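Local coordinates for protein TqaA (Penicillium aethiopicum, PDB 5DLK) that forms the terminal condensation-like (CT) domain of a fungal nonribosomal peptide synthetase, which probably closes the finished peptide into a macrocycle, at residues H68-T73 / K188-F193; F397-R402 / L406-S411. All coordinates share one frame; numbering follows the deposited sequence.

In the fold
Both contacts build on the same sheet, in which strands 67-75 and 407-415 are neighbours. Contact 1 is buried and sets helix 186-197 on strand 67-75 through three aromatic rings. Contact 2 is partly buried, its centre about 23 Å from the centre of the chain against about 16 Å for contact 1, and lays the loop 397-402 along the edge strand 407-415 with mainly aliphatic side chains, one aromatic pair and a bridging water. Backbone pairing ties the two together: Asn71 N lies 2.8 Å from Ser411 O, a probable hydrogen bond. Packing joins them as well, for Tyr70 and Tyr410 touch, and the backbone O of Phe190 touches Leu399 CD1.

Contact 1 of 2, residues H68-T73 / K188-F193; sequences HSYNWT and KLFSDF
Tyr70 on strand 67-75 faces Phe190 on helix 186-197 with their CA atoms 9.7 Å apart, a spacing that large side chains must bridge. Phe190 does this from the helix, meeting Tyr70 and Trp72, two residues apart on the strand and therefore on the same side of it. The three rings make an aromatic cluster of two T-shaped pairs. In one, the edge of Phe190 points at the face of Tyr70, with Phe190 CZ 3.7 Å from Tyr70 CG and the planes at 81°. In the other the roles change: Trp72 brings the CZ2-NE1 edge of its indole onto Phe190, CZ2 standing 3.5 Å above the Phe190 ring plane, over its centre. Phe190 CG lies anti to the carbonyl carbon (chi1 -61°), which carries the ring off the helix toward the strand. Long aromatic side chains suit this buried place because they span the distance between the backbones and set polarised C-H edges against pi faces. CB of His68 lies over the opposite face of Tyr70, near the rim. Within this condensation-domain fold the side chain of Tyr70 is about 7 Å from Gly183, which binds 4'-phosphopantetheine. Around the cluster, strand 67-75 pairs with strands 169-177 and 407-415, from which Tyr410 meets Trp72 edge-to-face, while helix 81-94 packs against Leu189 and Phe193 of helix 186-197.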
ATOM      1  N   HIS A  68       9.471  -0.037  -5.664  1.00 18.72           N
ATOM      2  CA  HIS A  68      10.394  -0.606  -4.690  1.00 17.97           C
ATOM      3  C   HIS A  68      11.348  -1.585  -5.340  1.00 19.97           C
ATOM      4  O   HIS A  68      10.995  -2.257  -6.308  1.00 19.63           O
ATOM      5  CB  HIS A  68       9.647  -1.351  -3.589  1.00 19.38           C
ATOM      6  CG  HIS A  68       9.038  -0.450  -2.557  1.00 23.36           C
ATOM      7  ND1 HIS A  68       8.026   0.438  -2.849  1.00 23.33           N
ATOM      8  CD2 HIS A  68       9.313  -0.295  -1.241  1.00 24.29           C
ATOM      9  CE1 HIS A  68       7.703   1.106  -1.752  1.00 24.20           C
ATOM     10  NE2 HIS A  68       8.459   0.670  -0.759  1.00 23.11           N
ATOM     11  N   SER A  69      12.551  -1.655  -4.781  1.00 21.81           N
ATOM     12  CA  SER A  69      13.477  -2.750  -5.052  1.00 22.10           C
ATOM     13  C   SER A  69      13.694  -3.478  -3.741  1.00 19.44           C
ATOM     14  O   SER A  69      14.296  -2.924  -2.816  1.00 22.38           O
ATOM     15  CB  SER A  69      14.809  -2.227  -5.599  1.00 24.30           C
ATOM     16  OG  SER A  69      15.682  -3.316  -5.882  1.00 23.59           O
ATOM     17  N   TYR A  70      13.205  -4.712  -3.653  1.00 21.96           N
ATOM     18  CA  TYR A  70      13.404  -5.519  -2.462  1.00 17.48           C
ATOM     19  C   TYR A  70      14.673  -6.358  -2.651  1.00 22.02           C
ATOM     20  O   TYR A  70      14.744  -7.178  -3.561  1.00 22.50           O
ATOM     21  CB  TYR A  70      12.195  -6.404  -2.193  1.00 21.15           C
ATOM     22  CG  TYR A  70      10.999  -5.607  -1.708  1.00 20.99           C
ATOM     23  CD1 TYR A  70      11.049  -4.943  -0.491  1.00 24.42           C
ATOM     24  CD2 TYR A  70       9.836  -5.515  -2.465  1.00 21.78           C
ATOM     25  CE1 TYR A  70       9.971  -4.203  -0.036  1.00 25.59           C
ATOM     26  CE2 TYR A  70       8.741  -4.777  -2.012  1.00 25.26           C
ATOM     27  CZ  TYR A  70       8.826  -4.123  -0.794  1.00 23.33           C
ATOM     28  OH  TYR A  70       7.757  -3.387  -0.305  1.00 25.05           O
ATOM     29  N   ASN A  71      15.648  -6.135  -1.779  1.00 21.11           N
ATOM     30  CA  ASN A  71      17.022  -6.593  -2.013  1.00 22.41           C
ATOM     31  C   ASN A  71      17.459  -7.641  -1.005  1.00 24.79           C
ATOM     32  O   ASN A  71      17.391  -7.418   0.200  1.00 27.74           O
ATOM     33  CB  ASN A  71      17.983  -5.417  -1.951  1.00 22.95           C
ATOM     34  CG  ASN A  71      17.578  -4.296  -2.864  1.00 21.26           C
ATOM     35  OD1 ASN A  71      16.964  -4.524  -3.907  1.00 23.06           O
ATOM     36  ND2 ASN A  71      17.911  -3.065  -2.477  1.00 22.90           N
ATOM     37  N   TRP A  72      17.929  -8.777  -1.505  1.00 27.38           N
ATOM     38  CA  TRP A  72      18.345  -9.865  -0.643  1.00 23.78           C
ATOM     39  C   TRP A  72      19.823 -10.167  -0.847  1.00 29.50           C
ATOM     40  O   TRP A  72      20.207 -10.632  -1.911  1.00 24.20           O
ATOM     41  CB  TRP A  72      17.517 -11.105  -0.932  1.00 26.59           C
ATOM     42  CG  TRP A  72      16.056 -10.896  -0.651  1.00 27.36           C
ATOM     43  CD1 TRP A  72      15.067 -10.640  -1.560  1.00 28.02           C
ATOM     44  CD2 TRP A  72      15.441 -10.892   0.633  1.00 28.94           C
ATOM     45  NE1 TRP A  72      13.859 -10.497  -0.912  1.00 28.38           N
ATOM     46  CE2 TRP A  72      14.064 -10.646   0.437  1.00 28.69           C
ATOM     47  CE3 TRP A  72      15.917 -11.082   1.937  1.00 26.84           C
ATOM     48  CZ2 TRP A  72      13.161 -10.601   1.493  1.00 28.52           C
ATOM     49  CZ3 TRP A  72      15.014 -11.026   2.986  1.00 30.47           C
ATOM     50  CH2 TRP A  72      13.653 -10.782   2.756  1.00 29.92           C
ATOM     51  N   THR A  73      20.638  -9.903   0.167  1.00 26.46           N
ATOM     52  CA  THR A  73      22.066 -10.204   0.085  1.00 28.60           C
ATOM     53  C   THR A  73      22.280 -11.611   0.626  1.00 29.52           C
ATOM     54  O   THR A  73      22.015 -11.880   1.797  1.00 29.02           O
ATOM     55  CB  THR A  73      22.918  -9.199   0.874  1.00 27.30           C
ATOM     56  OG1 THR A  73      22.641  -7.871   0.419  1.00 27.71           O
ATOM     57  CG2 THR A  73      24.414  -9.485   0.682  1.00 26.80           C
ATOM     58  N   LYS A 188       4.106 -12.633   1.965  1.00 28.93           N
ATOM     59  CA  LYS A 188       3.707 -13.859   1.296  1.00 28.66           C
ATOM     60  C   LYS A 188       4.498 -14.028  -0.004  1.00 32.51           C
ATOM     61  O   LYS A 188       4.772 -15.147  -0.438  1.00 30.90           O
ATOM     62  CB  LYS A 188       2.201 -13.851   1.012  1.00 35.94           C
ATOM     63  CG  LYS A 188       1.558 -15.227   0.978  1.00 42.22           C
ATOM     64  CD  LYS A 188       1.528 -15.848   2.361  1.00 40.84           C
ATOM     65  CE  LYS A 188       0.926 -17.241   2.327  1.00 52.94           C
ATOM     66  NZ  LYS A 188       0.841 -17.851   3.687  1.00 55.90           N
ATOM     67  N   LEU A 189       4.848 -12.913  -0.637  1.00 27.95           N
ATOM     68  CA  LEU A 189       5.703 -12.974  -1.813  1.00 28.51           C
ATOM     69  C   LEU A 189       7.032 -13.622  -1.404  1.00 30.79           C
ATOM     70  O   LEU A 189       7.548 -14.509  -2.099  1.00 28.33           O
ATOM     71  CB  LEU A 189       5.924 -11.569  -2.411  1.00 29.98           C
ATOM     72  CG  LEU A 189       6.624 -11.412  -3.773  1.00 29.37           C
ATOM     73  CD1 LEU A 189       6.311 -10.063  -4.424  1.00 26.77           C
ATOM     74  CD2 LEU A 189       8.126 -11.569  -3.640  1.00 31.30           C
ATOM     75  N   PHE A 190       7.575 -13.180  -0.274  1.00 25.79           N
ATOM     76  CA  PHE A 190       8.887 -13.657   0.173  1.00 29.33           C
ATOM     77  C   PHE A 190       8.832 -15.107   0.662  1.00 30.99           C
ATOM     78  O   PHE A 190       9.730 -15.896   0.364  1.00 31.50           O
ATOM     79  CB  PHE A 190       9.440 -12.755   1.282  1.00 27.39           C
ATOM     80  CG  PHE A 190       9.644 -11.321   0.865  1.00 25.68           C
ATOM     81  CD1 PHE A 190      10.068 -11.002  -0.423  1.00 26.42           C
ATOM     82  CD2 PHE A 190       9.396 -10.291   1.764  1.00 29.44           C
ATOM     83  CE1 PHE A 190      10.255  -9.679  -0.802  1.00 23.72           C
ATOM     84  CE2 PHE A 190       9.585  -8.965   1.400  1.00 27.37           C
ATOM     85  CZ  PHE A 190      10.016  -8.656   0.114  1.00 25.68           C
ATOM     86  N   SER A 191       7.789 -15.467   1.408  1.00 28.87           N
ATOM     87  CA  SER A 191       7.677 -16.835   1.929  1.00 32.51           C
ATOM     88  C   SER A 191       7.370 -17.847   0.812  1.00 34.36           C
ATOM     89  O   SER A 191       7.880 -18.966   0.844  1.00 35.33           O
ATOM     90  CB  SER A 191       6.627 -16.915   3.048  1.00 32.50           C
ATOM     91  OG  SER A 191       5.317 -16.679   2.570  1.00 35.16           O
ATOM     92  N   ASP A 192       6.573 -17.451  -0.183  1.00 27.89           N
ATOM     93  CA  ASP A 192       6.375 -18.263  -1.381  1.00 28.59           C
ATOM     94  C   ASP A 192       7.682 -18.452  -2.156  1.00 31.35           C
ATOM     95  O   ASP A 192       7.966 -19.555  -2.626  1.00 31.94           O
ATOM     96  CB  ASP A 192       5.322 -17.651  -2.302  1.00 30.85           C
ATOM     97  CG  ASP A 192       3.898 -17.889  -1.810  1.00 35.83           C
ATOM     98  OD1 ASP A 192       3.729 -18.331  -0.646  1.00 31.41           O
ATOM     99  OD2 ASP A 192       2.952 -17.629  -2.589  1.00 34.70           O
ATOM    100  N   PHE A 193       8.466 -17.386  -2.303  1.00 30.97           N
ATOM    101  CA  PHE A 193       9.759 -17.492  -2.990  1.00 35.41           C
ATOM    102  C   PHE A 193      10.640 -18.536  -2.298  1.00 32.49           C
ATOM    103  O   PHE A 193      11.145 -19.460  -2.936  1.00 34.12           O
ATOM    104  CB  PHE A 193      10.490 -16.138  -3.031  1.00 30.92           C
ATOM    105  CG  PHE A 193      11.740 -16.150  -3.881  1.00 29.03           C
ATOM    106  CD1 PHE A 193      12.932 -16.671  -3.387  1.00 31.07           C
ATOM    107  CD2 PHE A 193      11.731 -15.617  -5.162  1.00 31.19           C
ATOM    108  CE1 PHE A 193      14.081 -16.683  -4.163  1.00 30.74           C
ATOM    109  CE2 PHE A 193      12.880 -15.620  -5.943  1.00 29.89           C
ATOM    110  CZ  PHE A 193      14.056 -16.155  -5.439  1.00 31.98           C
TER

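Contact 2 of 2, residues F397-R402 / L406-S411; sequences FSLPLR and LDVQYS
Phe397 and Tyr410 lie side by side and point the same way, their rings inclined at 39°. Phe397 CD1 comes 3.5 Å from Tyr410 CZ, over one face of the tyrosine, and Phe397 CB adds a CH-pi contact 4.1 Å from the Tyr410 ring centroid. Farther along, aliphatic chains take over: Leu399 CB touches Val408 CG1 at 3.9 Å, and Leu401 CB meets Leu406 CD1 at the same distance. With CG1 anti to its backbone N (chi1 -179°), Val408 sets both methyls against Leu399 O. The two runs are nearly antiparallel, 165° apart, but 6.6 Å separates the CA atoms of Leu399 and Val408, too far for direct strand pairing. A water fills in, accepting from Leu399 N and donating to Val408 O. The loop then folds into an inverse gamma turn centred on Pro400, closed by Leu401 N to Leu399 O at 2.8 Å; proline suits that centre because its ring restricts phi. Outside, Asn198 bonds Pro400 O and Arg402 N. Apolar residues suit Leu399, Leu401 and Val408 because helix 186-197 packs on the two leucines through Phe193 and Tyr197, and strand 67-75 on Val408 through Trp72; Phe190 and Tyr70 likewise back Phe397 and Tyr410.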
ATOM      1  N   PHE A 397      11.518  -8.510   7.663  1.00 31.37           N
ATOM      2  CA  PHE A 397      11.276  -9.486   6.601  1.00 28.41           C
ATOM      3  C   PHE A 397      12.385 -10.525   6.501  1.00 31.04           C
ATOM      4  O   PHE A 397      13.533 -10.255   6.871  1.00 31.29           O
ATOM      5  CB  PHE A 397      11.114  -8.759   5.262  1.00 32.09           C
ATOM      6  CG  PHE A 397      10.157  -7.622   5.342  1.00 29.87           C
ATOM      7  CD1 PHE A 397      10.596  -6.352   5.714  1.00 30.38           C
ATOM      8  CD2 PHE A 397       8.801  -7.835   5.131  1.00 30.44           C
ATOM      9  CE1 PHE A 397       9.685  -5.300   5.852  1.00 31.41           C
ATOM     10  CE2 PHE A 397       7.894  -6.796   5.258  1.00 27.77           C
ATOM     11  CZ  PHE A 397       8.336  -5.530   5.617  1.00 29.79           C
ATOM     12  N   SER A 398      12.041 -11.708   5.999  1.00 31.64           N
ATOM     13  CA  SER A 398      13.043 -12.762   5.847  1.00 36.59           C
ATOM     14  C   SER A 398      12.812 -13.662   4.636  1.00 35.90           C
ATOM     15  O   SER A 398      11.691 -13.822   4.145  1.00 33.80           O
ATOM     16  CB  SER A 398      13.105 -13.615   7.117  1.00 38.75           C
ATOM     17  OG  SER A 398      11.897 -14.317   7.316  1.00 43.51           O
ATOM     18  N   LEU A 399      13.906 -14.240   4.150  1.00 36.64           N
ATOM     19  CA  LEU A 399      13.872 -15.136   3.003  1.00 33.96           C
ATOM     20  C   LEU A 399      14.678 -16.364   3.387  1.00 39.61           C
ATOM     21  O   LEU A 399      15.870 -16.444   3.091  1.00 39.22           O
ATOM     22  CB  LEU A 399      14.457 -14.463   1.757  1.00 30.77           C
ATOM     23  CG  LEU A 399      14.188 -15.092   0.392  1.00 30.85           C
ATOM     24  CD1 LEU A 399      12.774 -14.771  -0.057  1.00 33.10           C
ATOM     25  CD2 LEU A 399      15.205 -14.618  -0.632  1.00 29.34           C
ATOM     26  N   PRO A 400      14.035 -17.308   4.086  1.00 40.06           N
ATOM     27  CA  PRO A 400      14.728 -18.445   4.698  1.00 42.17           C
ATOM     28  C   PRO A 400      15.145 -19.522   3.688  1.00 37.98           C
ATOM     29  O   PRO A 400      14.615 -20.638   3.715  1.00 40.50           O
ATOM     30  CB  PRO A 400      13.688 -18.985   5.688  1.00 42.77           C
ATOM     31  CG  PRO A 400      12.369 -18.634   5.064  1.00 43.01           C
ATOM     32  CD  PRO A 400      12.588 -17.314   4.375  1.00 39.90           C
ATOM     33  N   LEU A 401      16.090 -19.192   2.812  1.00 40.01           N
ATOM     34  CA  LEU A 401      16.597 -20.161   1.838  1.00 40.24           C
ATOM     35  C   LEU A 401      17.368 -21.285   2.545  1.00 42.01           C
ATOM     36  O   LEU A 401      18.192 -21.023   3.422  1.00 44.30           O
ATOM     37  CB  LEU A 401      17.493 -19.471   0.802  1.00 41.73           C
ATOM     38  CG  LEU A 401      16.874 -18.290   0.043  1.00 39.53           C
ATOM     39  CD1 LEU A 401      17.786 -17.811  -1.088  1.00 33.36           C
ATOM     40  CD2 LEU A 401      15.493 -18.660  -0.481  1.00 38.54           C
ATOM     41  N   ARG A 402      17.088 -22.529   2.162  1.00 43.19           N
ATOM     42  CA  ARG A 402      17.719 -23.699   2.779  1.00 50.48           C
ATOM     43  C   ARG A 402      19.159 -23.877   2.286  1.00 50.73           C
ATOM     44  O   ARG A 402      19.440 -23.712   1.101  1.00 51.71           O
ATOM     45  CB  ARG A 402      16.890 -24.958   2.486  1.00 52.61           C
ATOM     46  CG  ARG A 402      17.220 -26.205   3.317  1.00 64.02           C
ATOM     47  CD  ARG A 402      17.917 -25.863   4.635  1.00 65.71           C
ATOM     48  NE  ARG A 402      18.714 -26.978   5.145  1.00 69.83           N
ATOM     49  CZ  ARG A 402      19.615 -26.878   6.121  1.00 70.48           C
ATOM     50  NH1 ARG A 402      19.856 -25.706   6.700  1.00 66.31           N
ATOM     51  NH2 ARG A 402      20.288 -27.954   6.511  1.00 72.72           N
ATOM     52  N   LEU A 406      24.291 -20.522   4.518  1.00 51.20           N
ATOM     53  CA  LEU A 406      23.485 -19.575   3.753  1.00 47.16           C
ATOM     54  C   LEU A 406      22.916 -18.485   4.646  1.00 45.89           C
ATOM     55  O   LEU A 406      21.991 -18.729   5.419  1.00 47.90           O
ATOM     56  CB  LEU A 406      22.345 -20.290   3.032  1.00 49.25           C
ATOM     57  CG  LEU A 406      22.515 -20.405   1.522  1.00 47.52           C
ATOM     58  CD1 LEU A 406      21.180 -20.611   0.824  1.00 43.93           C
ATOM     59  CD2 LEU A 406      23.227 -19.179   0.987  1.00 50.65           C
ATOM     60  N   ASP A 407      23.482 -17.289   4.537  1.00 42.03           N
ATOM     61  CA  ASP A 407      23.018 -16.129   5.292  1.00 41.86           C
ATOM     62  C   ASP A 407      22.293 -15.191   4.335  1.00 40.40           C
ATOM     63  O   ASP A 407      22.816 -14.859   3.271  1.00 36.69           O
ATOM     64  CB  ASP A 407      24.190 -15.415   5.972  1.00 40.69           C
ATOM     65  CG  ASP A 407      23.759 -14.174   6.743  1.00 50.18           C
ATOM     66  OD1 ASP A 407      23.133 -14.326   7.819  1.00 54.88           O
ATOM     67  OD2 ASP A 407      24.059 -13.046   6.287  1.00 46.54           O
ATOM     68  N   VAL A 408      21.082 -14.778   4.697  1.00 36.62           N
ATOM     69  CA  VAL A 408      20.302 -13.917   3.818  1.00 33.19           C
ATOM     70  C   VAL A 408      19.877 -12.654   4.568  1.00 35.67           C
ATOM     71  O   VAL A 408      19.264 -12.741   5.629  1.00 36.90           O
ATOM     72  CB  VAL A 408      19.056 -14.645   3.269  1.00 35.88           C
ATOM     73  CG1 VAL A 408      18.289 -13.733   2.339  1.00 35.26           C
ATOM     74  CG2 VAL A 408      19.455 -15.933   2.544  1.00 35.11           C
ATOM     75  N   GLN A 409      20.218 -11.490   4.017  1.00 32.89           N
ATOM     76  CA  GLN A 409      19.917 -10.211   4.659  1.00 34.73           C
ATOM     77  C   GLN A 409      19.026  -9.332   3.783  1.00 31.70           C
ATOM     78  O   GLN A 409      19.231  -9.231   2.571  1.00 29.95           O
ATOM     79  CB  GLN A 409      21.214  -9.471   4.997  1.00 34.69           C
ATOM     80  CG  GLN A 409      21.958 -10.042   6.204  1.00 41.25           C
ATOM     81  CD  GLN A 409      21.239  -9.756   7.514  1.00 50.18           C
ATOM     82  OE1 GLN A 409      20.736 -10.667   8.175  1.00 54.41           O
ATOM     83  NE2 GLN A 409      21.191  -8.480   7.898  1.00 50.57           N
ATOM     84  N   TYR A 410      18.049  -8.684   4.413  1.00 28.74           N
ATOM     85  CA  TYR A 410      17.080  -7.836   3.720  1.00 27.74           C
ATOM     86  C   TYR A 410      17.482  -6.370   3.703  1.00 27.19           C
ATOM     87  O   TYR A 410      18.008  -5.855   4.680  1.00 27.68           O
ATOM     88  CB  TYR A 410      15.707  -7.967   4.392  1.00 30.16           C
ATOM     89  CG  TYR A 410      14.675  -6.937   3.965  1.00 25.85           C
ATOM     90  CD1 TYR A 410      13.824  -7.192   2.900  1.00 27.17           C
ATOM     91  CD2 TYR A 410      14.528  -5.726   4.649  1.00 30.56           C
ATOM     92  CE1 TYR A 410      12.860  -6.275   2.512  1.00 29.42           C
ATOM     93  CE2 TYR A 410      13.562  -4.791   4.259  1.00 28.49           C
ATOM     94  CZ  TYR A 410      12.734  -5.081   3.191  1.00 30.57           C
ATOM     95  OH  TYR A 410      11.782  -4.183   2.778  1.00 29.25           O
ATOM     96  N   SER A 411      17.211  -5.701   2.588  1.00 24.46           N
ATOM     97  CA  SER A 411      17.276  -4.248   2.517  1.00 22.32           C
ATOM     98  C   SER A 411      16.411  -3.805   1.337  1.00 22.67           C
ATOM     99  O   SER A 411      15.923  -4.641   0.591  1.00 24.54           O
ATOM    100  CB  SER A 411      18.724  -3.758   2.368  1.00 26.01           C
ATOM    101  OG  SER A 411      19.266  -4.141   1.124  1.00 25.07           O
TER
HETATM  102  O   HOH W   1      16.348 -13.522   5.694  1.00 38.30           O